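Local coordinates for protein aminotransferase, class III (Deinococcus radiodurans, PDB 3I4J) that probably acts as a pyridoxal-phosphate-dependent transaminase of the class-III aminotransferase family, at residues C[329-343]-C[346-360]. The protein carries 1 engineered substitution. Sequence-based numbering, arbitrary orientation.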
ATOM      1  N   LEU C 329      17.248  27.200  -6.967  1.00 24.04           N
ATOM      2  CA  LEU C 329      15.845  27.473  -6.677  1.00 24.06           C
ATOM      3  C   LEU C 329      15.691  28.284  -5.389  1.00 22.82           C
ATOM      4  O   LEU C 329      14.896  29.220  -5.337  1.00 24.47           O
ATOM      5  CB  LEU C 329      15.060  26.157  -6.601  1.00 23.34           C
ATOM      6  CG  LEU C 329      13.531  26.205  -6.474  1.00 24.56           C
ATOM      7  CD1 LEU C 329      12.941  27.244  -7.419  1.00 26.06           C
ATOM      8  CD2 LEU C 329      12.972  24.818  -6.792  1.00 23.99           C
ATOM      9  N   LEU C 330      16.456  27.941  -4.357  1.00 21.69           N
ATOM     10  CA  LEU C 330      16.378  28.674  -3.095  1.00 22.97           C
ATOM     11  C   LEU C 330      16.750  30.141  -3.316  1.00 23.04           C
ATOM     12  O   LEU C 330      16.095  31.039  -2.792  1.00 22.28           O
ATOM     13  CB  LEU C 330      17.322  28.062  -2.051  1.00 23.61           C
ATOM     14  CG  LEU C 330      17.443  28.845  -0.735  1.00 24.51           C
ATOM     15  CD1 LEU C 330      16.067  29.007  -0.093  1.00 25.51           C
ATOM     16  CD2 LEU C 330      18.395  28.113   0.210  1.00 26.15           C
ATOM     17  N   ALA C 331      17.802  30.376  -4.099  1.00 24.00           N
ATOM     18  CA  ALA C 331      18.251  31.736  -4.383  1.00 24.75           C
ATOM     19  C   ALA C 331      17.137  32.493  -5.096  1.00 25.11           C
ATOM     20  O   ALA C 331      16.924  33.681  -4.852  1.00 24.34           O
ATOM     21  CB  ALA C 331      19.509  31.703  -5.249  1.00 25.92           C
ATOM     22  N   GLY C 332      16.425  31.791  -5.975  1.00 25.69           N
ATOM     23  CA  GLY C 332      15.335  32.407  -6.707  1.00 24.91           C
ATOM     24  C   GLY C 332      14.180  32.804  -5.808  1.00 24.18           C
ATOM     25  O   GLY C 332      13.585  33.871  -5.981  1.00 25.15           O
ATOM     26  N   LEU C 333      13.854  31.947  -4.847  1.00 24.74           N
ATOM     27  CA  LEU C 333      12.767  32.236  -3.916  1.00 24.13           C
ATOM     28  C   LEU C 333      13.149  33.417  -3.026  1.00 25.15           C
ATOM     29  O   LEU C 333      12.309  34.252  -2.686  1.00 25.55           O
ATOM     30  CB  LEU C 333      12.466  31.010  -3.052  1.00 22.54           C
ATOM     31  CG  LEU C 333      11.984  29.745  -3.776  1.00 22.96           C
ATOM     32  CD1 LEU C 333      11.889  28.596  -2.775  1.00 22.73           C
ATOM     33  CD2 LEU C 333      10.631  30.005  -4.435  1.00 24.39           C
ATOM     34  N   GLN C 334      14.422  33.482  -2.643  1.00 25.37           N
ATOM     35  CA  GLN C 334      14.892  34.573  -1.799  1.00 26.55           C
ATOM     36  C   GLN C 334      14.835  35.880  -2.591  1.00 25.79           C
ATOM     37  O   GLN C 334      14.526  36.937  -2.043  1.00 26.16           O
ATOM     38  CB  GLN C 334      16.318  34.283  -1.303  1.00 27.46           C
ATOM     39  CG  GLN C 334      16.405  33.013  -0.442  1.00 27.04           C
ATOM     40  CD  GLN C 334      17.829  32.621  -0.066  1.00 27.36           C
ATOM     41  OE1 GLN C 334      18.744  32.703  -0.882  1.00 28.29           O
ATOM     42  NE2 GLN C 334      18.013  32.170   1.172  1.00 28.31           N
ATOM     43  N   ALA C 335      15.111  35.797  -3.889  1.00 26.81           N
ATOM     44  CA  ALA C 335      15.076  36.975  -4.748  1.00 27.40           C
ATOM     45  C   ALA C 335      13.645  37.493  -4.897  1.00 28.14           C
ATOM     46  O   ALA C 335      13.421  38.699  -5.023  1.00 28.67           O
ATOM     47  CB  ALA C 335      15.660  36.641  -6.113  1.00 27.78           C
ATOM     48  N   LEU C 336      12.676  36.582  -4.874  1.00 27.58           N
ATOM     49  CA  LEU C 336      11.272  36.962  -5.007  1.00 27.57           C
ATOM     50  C   LEU C 336      10.714  37.692  -3.786  1.00 27.50           C
ATOM     51  O   LEU C 336       9.729  38.420  -3.899  1.00 26.52           O
ATOM     52  CB  LEU C 336      10.409  35.727  -5.297  1.00 26.68           C
ATOM     53  CG  LEU C 336      10.459  35.156  -6.717  1.00 28.86           C
ATOM     54  CD1 LEU C 336       9.700  33.838  -6.771  1.00 27.79           C
ATOM     55  CD2 LEU C 336       9.863  36.162  -7.692  1.00 26.86           C
ATOM     56  N   GLN C 337      11.335  37.506  -2.624  1.00 26.46           N
ATOM     57  CA  GLN C 337      10.852  38.157  -1.404  1.00 28.09           C
ATOM     58  C   GLN C 337      10.843  39.681  -1.493  1.00 28.86           C
ATOM     59  O   GLN C 337      10.000  40.336  -0.880  1.00 28.35           O
ATOM     60  CB  GLN C 337      11.695  37.751  -0.193  1.00 26.30           C
ATOM     61  CG  GLN C 337      11.655  36.281   0.161  1.00 28.52           C
ATOM     62  CD  GLN C 337      12.308  36.011   1.506  1.00 29.23           C
ATOM     63  OE1 GLN C 337      11.686  36.169   2.558  1.00 30.82           O
ATOM     64  NE2 GLN C 337      13.574  35.624   1.475  1.00 29.04           N
ATOM     65  N   ALA C 338      11.787  40.242  -2.240  1.00 30.70           N
ATOM     66  CA  ALA C 338      11.878  41.689  -2.398  1.00 30.55           C
ATOM     67  C   ALA C 338      10.604  42.225  -3.034  1.00 31.51           C
ATOM     68  O   ALA C 338      10.078  43.264  -2.634  1.00 31.27           O
ATOM     69  CB  ALA C 338      13.080  42.041  -3.266  1.00 32.62           C
ATOM     70  N   ARG C 339      10.119  41.497  -4.031  1.00 30.87           N
ATOM     71  CA  ARG C 339       8.914  41.864  -4.754  1.00 30.51           C
ATOM     72  C   ARG C 339       7.671  41.451  -3.971  1.00 29.17           C
ATOM     73  O   ARG C 339       6.640  42.131  -4.007  1.00 27.90           O
ATOM     74  CB  ARG C 339       8.952  41.179  -6.125  1.00 32.37           C
ATOM     75  CG  ARG C 339       7.750  41.368  -7.027  1.00 36.04           C
ATOM     76  CD  ARG C 339       8.142  40.910  -8.430  1.00 38.67           C
ATOM     77  NE  ARG C 339       7.020  40.524  -9.279  1.00 43.18           N
ATOM     78  CZ  ARG C 339       5.997  41.311  -9.592  1.00 44.33           C
ATOM     79  NH1 ARG C 339       5.932  42.552  -9.122  1.00 45.50           N
ATOM     80  NH2 ARG C 339       5.046  40.856 -10.397  1.00 44.18           N
ATOM     81  N   PHE C 340       7.778  40.340  -3.248  1.00 27.94           N
ATOM     82  CA  PHE C 340       6.656  39.832  -2.468  1.00 28.14           C
ATOM     83  C   PHE C 340       7.021  39.618  -1.007  1.00 26.92           C
ATOM     84  O   PHE C 340       7.270  38.490  -0.575  1.00 25.66           O
ATOM     85  CB  PHE C 340       6.160  38.522  -3.078  1.00 28.98           C
ATOM     86  CG  PHE C 340       5.706  38.663  -4.500  1.00 29.86           C
ATOM     87  CD1 PHE C 340       4.505  39.299  -4.799  1.00 31.30           C
ATOM     88  CD2 PHE C 340       6.503  38.209  -5.544  1.00 29.63           C
ATOM     89  CE1 PHE C 340       4.106  39.484  -6.121  1.00 31.94           C
ATOM     90  CE2 PHE C 340       6.113  38.391  -6.871  1.00 30.21           C
ATOM     91  CZ  PHE C 340       4.913  39.029  -7.157  1.00 30.18           C
ATOM     92  N   PRO C 341       7.054  40.707  -0.223  1.00 27.10           N
ATOM     93  CA  PRO C 341       7.394  40.604   1.198  1.00 26.61           C
ATOM     94  C   PRO C 341       6.375  39.820   2.025  1.00 27.18           C
ATOM     95  O   PRO C 341       6.557  39.643   3.228  1.00 28.34           O
ATOM     96  CB  PRO C 341       7.535  42.068   1.632  1.00 25.74           C
ATOM     97  CG  PRO C 341       6.634  42.805   0.684  1.00 26.19           C
ATOM     98  CD  PRO C 341       6.903  42.115  -0.632  1.00 24.95           C
ATOM     99  N   GLN C 342       5.297  39.365   1.388  1.00 27.05           N
ATOM    100  CA  GLN C 342       4.304  38.562   2.092  1.00 27.85           C
ATOM    101  C   GLN C 342       4.931  37.191   2.324  1.00 26.19           C
ATOM    102  O   GLN C 342       4.411  36.371   3.081  1.00 27.13           O
ATOM    103  CB  GLN C 342       3.015  38.411   1.277  1.00 28.58           C
ATOM    104  CG  GLN C 342       2.239  39.705   1.094  1.00 30.34           C
ATOM    105  CD  GLN C 342       2.667  40.480  -0.136  1.00 30.61           C
ATOM    106  OE1 GLN C 342       3.767  40.294  -0.653  1.00 30.53           O
ATOM    107  NE2 GLN C 342       1.799  41.369  -0.603  1.00 31.02           N
ATOM    108  N   MET C 343       6.051  36.951   1.648  1.00 25.68           N
ATOM    109  CA  MET C 343       6.790  35.703   1.807  1.00 26.44           C
ATOM    110  C   MET C 343       7.550  35.883   3.129  1.00 27.73           C
ATOM    111  O   MET C 343       8.674  36.391   3.147  1.00 27.13           O
ATOM    112  CB  MET C 343       7.766  35.509   0.630  1.00 25.06           C
ATOM    113  CG  MET C 343       7.089  35.329  -0.743  1.00 26.14           C
ATOM    114  SD  MET C 343       8.232  35.233  -2.165  1.00 17.85           S
ATOM    115  CE  MET C 343       8.698  33.476  -2.110  1.00 24.10           C
ATOM    116  N   VAL C 346      11.605  31.886   3.668  1.00 28.41           N
ATOM    117  CA  VAL C 346      11.933  30.981   2.575  1.00 29.91           C
ATOM    118  C   VAL C 346      13.004  30.032   3.095  1.00 28.25           C
ATOM    119  O   VAL C 346      13.976  30.463   3.716  1.00 29.08           O
ATOM    120  CB  VAL C 346      12.462  31.748   1.343  1.00 31.41           C
ATOM    121  CG1 VAL C 346      13.671  32.582   1.723  1.00 35.10           C
ATOM    122  CG2 VAL C 346      12.829  30.766   0.239  1.00 35.34           C
ATOM    123  N   ARG C 347      12.823  28.740   2.841  1.00 27.58           N
ATOM    124  CA  ARG C 347      13.762  27.733   3.317  1.00 27.05           C
ATOM    125  C   ARG C 347      13.987  26.636   2.295  1.00 25.39           C
ATOM    126  O   ARG C 347      13.130  26.372   1.457  1.00 23.29           O
ATOM    127  CB  ARG C 347      13.225  27.094   4.602  1.00 28.82           C
ATOM    128  CG  ARG C 347      12.906  28.086   5.694  1.00 34.66           C
ATOM    129  CD  ARG C 347      12.359  27.414   6.941  1.00 35.47           C
ATOM    130  NE  ARG C 347      11.106  26.703   6.708  1.00 36.13           N
ATOM    131  CZ  ARG C 347      10.118  26.632   7.596  1.00 34.60           C
ATOM    132  NH1 ARG C 347      10.235  27.236   8.770  1.00 36.54           N
ATOM    133  NH2 ARG C 347       9.016  25.948   7.318  1.00 32.62           N
ATOM    134  N   GLY C 348      15.141  25.985   2.380  1.00 23.50           N
ATOM    135  CA  GLY C 348      15.428  24.903   1.462  1.00 22.06           C
ATOM    136  C   GLY C 348      16.658  24.092   1.806  1.00 22.64           C
ATOM    137  O   GLY C 348      17.668  24.630   2.263  1.00 22.46           O
ATOM    138  N   THR C 349      16.555  22.782   1.613  1.00 20.84           N
ATOM    139  CA  THR C 349      17.663  21.863   1.837  1.00 21.86           C
ATOM    140  C   THR C 349      17.598  20.979   0.597  1.00 22.82           C
ATOM    141  O   THR C 349      16.683  20.172   0.460  1.00 19.70           O
ATOM    142  CB  THR C 349      17.462  20.992   3.108  1.00 22.51           C
ATOM    143  OG1 THR C 349      17.344  21.833   4.262  1.00 23.31           O
ATOM    144  CG2 THR C 349      18.658  20.083   3.311  1.00 22.46           C
ATOM    145  N   GLY C 350      18.554  21.142  -0.314  1.00 22.31           N
ATOM    146  CA  GLY C 350      18.514  20.368  -1.543  1.00 23.50           C
ATOM    147  C   GLY C 350      17.268  20.812  -2.300  1.00 22.50           C
ATOM    148  O   GLY C 350      16.982  22.006  -2.368  1.00 24.21           O
ATOM    149  N   LEU C 351      16.511  19.868  -2.854  1.00 20.98           N
ATOM    150  CA  LEU C 351      15.303  20.228  -3.584  1.00 21.18           C
ATOM    151  C   LEU C 351      14.008  20.042  -2.797  1.00 21.00           C
ATOM    152  O   LEU C 351      12.972  19.657  -3.345  1.00 20.98           O
ATOM    153  CB  LEU C 351      15.235  19.484  -4.925  1.00 21.04           C
ATOM    154  CG  LEU C 351      16.017  20.169  -6.060  1.00 20.65           C
ATOM    155  CD1 LEU C 351      16.057  19.275  -7.299  1.00 21.90           C
ATOM    156  CD2 LEU C 351      15.364  21.512  -6.386  1.00 20.45           C
ATOM    157  N   LEU C 352      14.088  20.300  -1.495  1.00 20.40           N
ATOM    158  CA  LEU C 352      12.925  20.264  -0.619  1.00 20.14           C
ATOM    159  C   LEU C 352      12.914  21.696  -0.087  1.00 20.86           C
ATOM    160  O   LEU C 352      13.765  22.074   0.718  1.00 20.91           O
ATOM    161  CB  LEU C 352      13.111  19.260   0.522  1.00 20.78           C
ATOM    162  CG  LEU C 352      11.992  19.250   1.568  1.00 22.44           C
ATOM    163  CD1 LEU C 352      10.648  19.188   0.874  1.00 25.54           C
ATOM    164  CD2 LEU C 352      12.164  18.063   2.508  1.00 24.36           C
ATOM    165  N   LEU C 353      11.972  22.504  -0.561  1.00 22.56           N
ATOM    166  CA  LEU C 353      11.918  23.902  -0.150  1.00 22.08           C
ATOM    167  C   LEU C 353      10.554  24.303   0.377  1.00 23.02           C
ATOM    168  O   LEU C 353       9.556  23.636   0.115  1.00 23.47           O
ATOM    169  CB  LEU C 353      12.296  24.809  -1.326  1.00 21.82           C
ATOM    170  CG  LEU C 353      13.631  24.521  -2.022  1.00 23.22           C
ATOM    171  CD1 LEU C 353      13.410  23.589  -3.215  1.00 21.35           C
ATOM    172  CD2 LEU C 353      14.254  25.829  -2.482  1.00 22.58           C
ATOM    173  N   GLY C 354      10.519  25.408   1.118  1.00 21.80           N
ATOM    174  CA  GLY C 354       9.263  25.872   1.667  1.00 23.49           C
ATOM    175  C   GLY C 354       9.159  27.381   1.686  1.00 24.61           C
ATOM    176  O   GLY C 354      10.162  28.089   1.800  1.00 25.83           O
ATOM    177  N   VAL C 355       7.931  27.868   1.557  1.00 25.90           N
ATOM    178  CA  VAL C 355       7.651  29.297   1.575  1.00 26.06           C
ATOM    179  C   VAL C 355       6.527  29.522   2.570  1.00 27.28           C
ATOM    180  O   VAL C 355       5.454  28.928   2.449  1.00 25.84           O
ATOM    181  CB  VAL C 355       7.194  29.803   0.179  1.00 26.34           C
ATOM    182  CG1 VAL C 355       6.827  31.284   0.250  1.00 27.86           C
ATOM    183  CG2 VAL C 355       8.298  29.587  -0.838  1.00 26.12           C
ATOM    184  N   VAL C 356       6.786  30.353   3.575  1.00 26.62           N
ATOM    185  CA  VAL C 356       5.780  30.665   4.581  1.00 28.69           C
ATOM    186  C   VAL C 356       5.182  32.015   4.202  1.00 28.54           C
ATOM    187  O   VAL C 356       5.909  32.989   4.002  1.00 28.02           O
ATOM    188  CB  VAL C 356       6.408  30.745   5.985  1.00 29.40           C
ATOM    189  CG1 VAL C 356       5.343  31.100   7.015  1.00 30.69           C
ATOM    190  CG2 VAL C 356       7.066  29.418   6.326  1.00 28.56           C
ATOM    191  N   LEU C 357       3.859  32.065   4.098  1.00 30.14           N
ATOM    192  CA  LEU C 357       3.173  33.288   3.704  1.00 31.75           C
ATOM    193  C   LEU C 357       2.382  33.936   4.834  1.00 32.09           C
ATOM    194  O   LEU C 357       1.945  33.261   5.768  1.00 31.37           O
ATOM    195  CB  LEU C 357       2.232  32.983   2.539  1.00 33.64           C
ATOM    196  CG  LEU C 357       2.911  32.370   1.312  1.00 36.87           C
ATOM    197  CD1 LEU C 357       1.866  31.745   0.407  1.00 38.43           C
ATOM    198  CD2 LEU C 357       3.707  33.440   0.581  1.00 36.91           C
ATOM    199  N   GLY C 358       2.197  35.250   4.728  1.00 33.09           N
ATOM    200  CA  GLY C 358       1.454  35.997   5.729  1.00 36.98           C
ATOM    201  C   GLY C 358       1.108  37.389   5.230  1.00 38.47           C
ATOM    202  O   GLY C 358       1.474  37.758   4.114  1.00 37.26           O
ATOM    203  N   ASP C 359       0.400  38.168   6.046  1.00 41.53           N
ATOM    204  CA  ASP C 359       0.022  39.526   5.654  1.00 43.74           C
ATOM    205  C   ASP C 359       1.114  40.502   6.094  1.00 44.48           C
ATOM    206  O   ASP C 359       1.776  40.287   7.111  1.00 44.43           O
ATOM    207  CB  ASP C 359      -1.320  39.908   6.286  1.00 47.04           C
ATOM    208  CG  ASP C 359      -1.170  40.487   7.676  1.00 49.28           C
ATOM    209  OD1 ASP C 359      -0.987  41.721   7.789  1.00 50.37           O
ATOM    210  OD2 ASP C 359      -1.224  39.710   8.655  1.00 51.72           O
ATOM    211  N   LEU C 360       1.300  41.571   5.326  1.00 44.42           N
ATOM    212  CA  LEU C 360       2.328  42.561   5.629  1.00 43.71           C
ATOM    213  C   LEU C 360       2.156  43.223   6.991  1.00 43.83           C
ATOM    214  O   LEU C 360       3.140  43.626   7.617  1.00 42.74           O
ATOM    215  CB  LEU C 360       2.365  43.635   4.538  1.00 43.36           C
ATOM    216  CG  LEU C 360       2.674  43.141   3.123  1.00 43.15           C
ATOM    217  CD1 LEU C 360       2.804  44.332   2.187  1.00 42.86           C
ATOM    218  CD2 LEU C 360       3.964  42.329   3.125  1.00 42.73           C
TER
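Val-346 rises from its strand toward the helix with its two methyls divided between neighbouring side chains. CG2, anti to the backbone N, presses on Leu-333 CB at 3.3 Å, closer than two carbons normally pack, and also touches Leu-330 CD1; CG1 points to the aliphatic CG of Gln-334, whose chain crosses it at about a right angle. Leu-353 meets the same helix from the adjoining strand. Its CD2 lies 3.6 Å from Leu-330 N and 3.7 Å from Leu-333 CD1, while CD1 meets Leu-329 CD2 at 3.8 Å. Leu-329, with CG swung beside its own carbonyl carbon (chi1 -173°), also brings CD2 crosswise to within 4.1 Å of Leu-351 CD2. With an alanine here, Leu-353 CD1 and Leu-351 CD2 would probably lose this partner and a gap open beside helix 411-428, where Leu-418 touches the same side chain. The arrangement is a helix laid on a beta hairpin: the type II' turn Thr-349 to Leu-352 joins the strands, and the axis of helix 329-339 runs 10° from that of strand 352-357 (closest approach 9.8 Å) and nearly antiparallel to strand 346-349 (177°). Strand 400-403 continues the sheet past strand 352-357. Beyond the helix the chain enters the sheet itself. Met-343 forms a non-hydrogen-bonded antiparallel pair with Leu-357, its CE bent over to Val-355 CG1. Beside it, Gly-358 N donates to Gln-342 O at 3.0 Å.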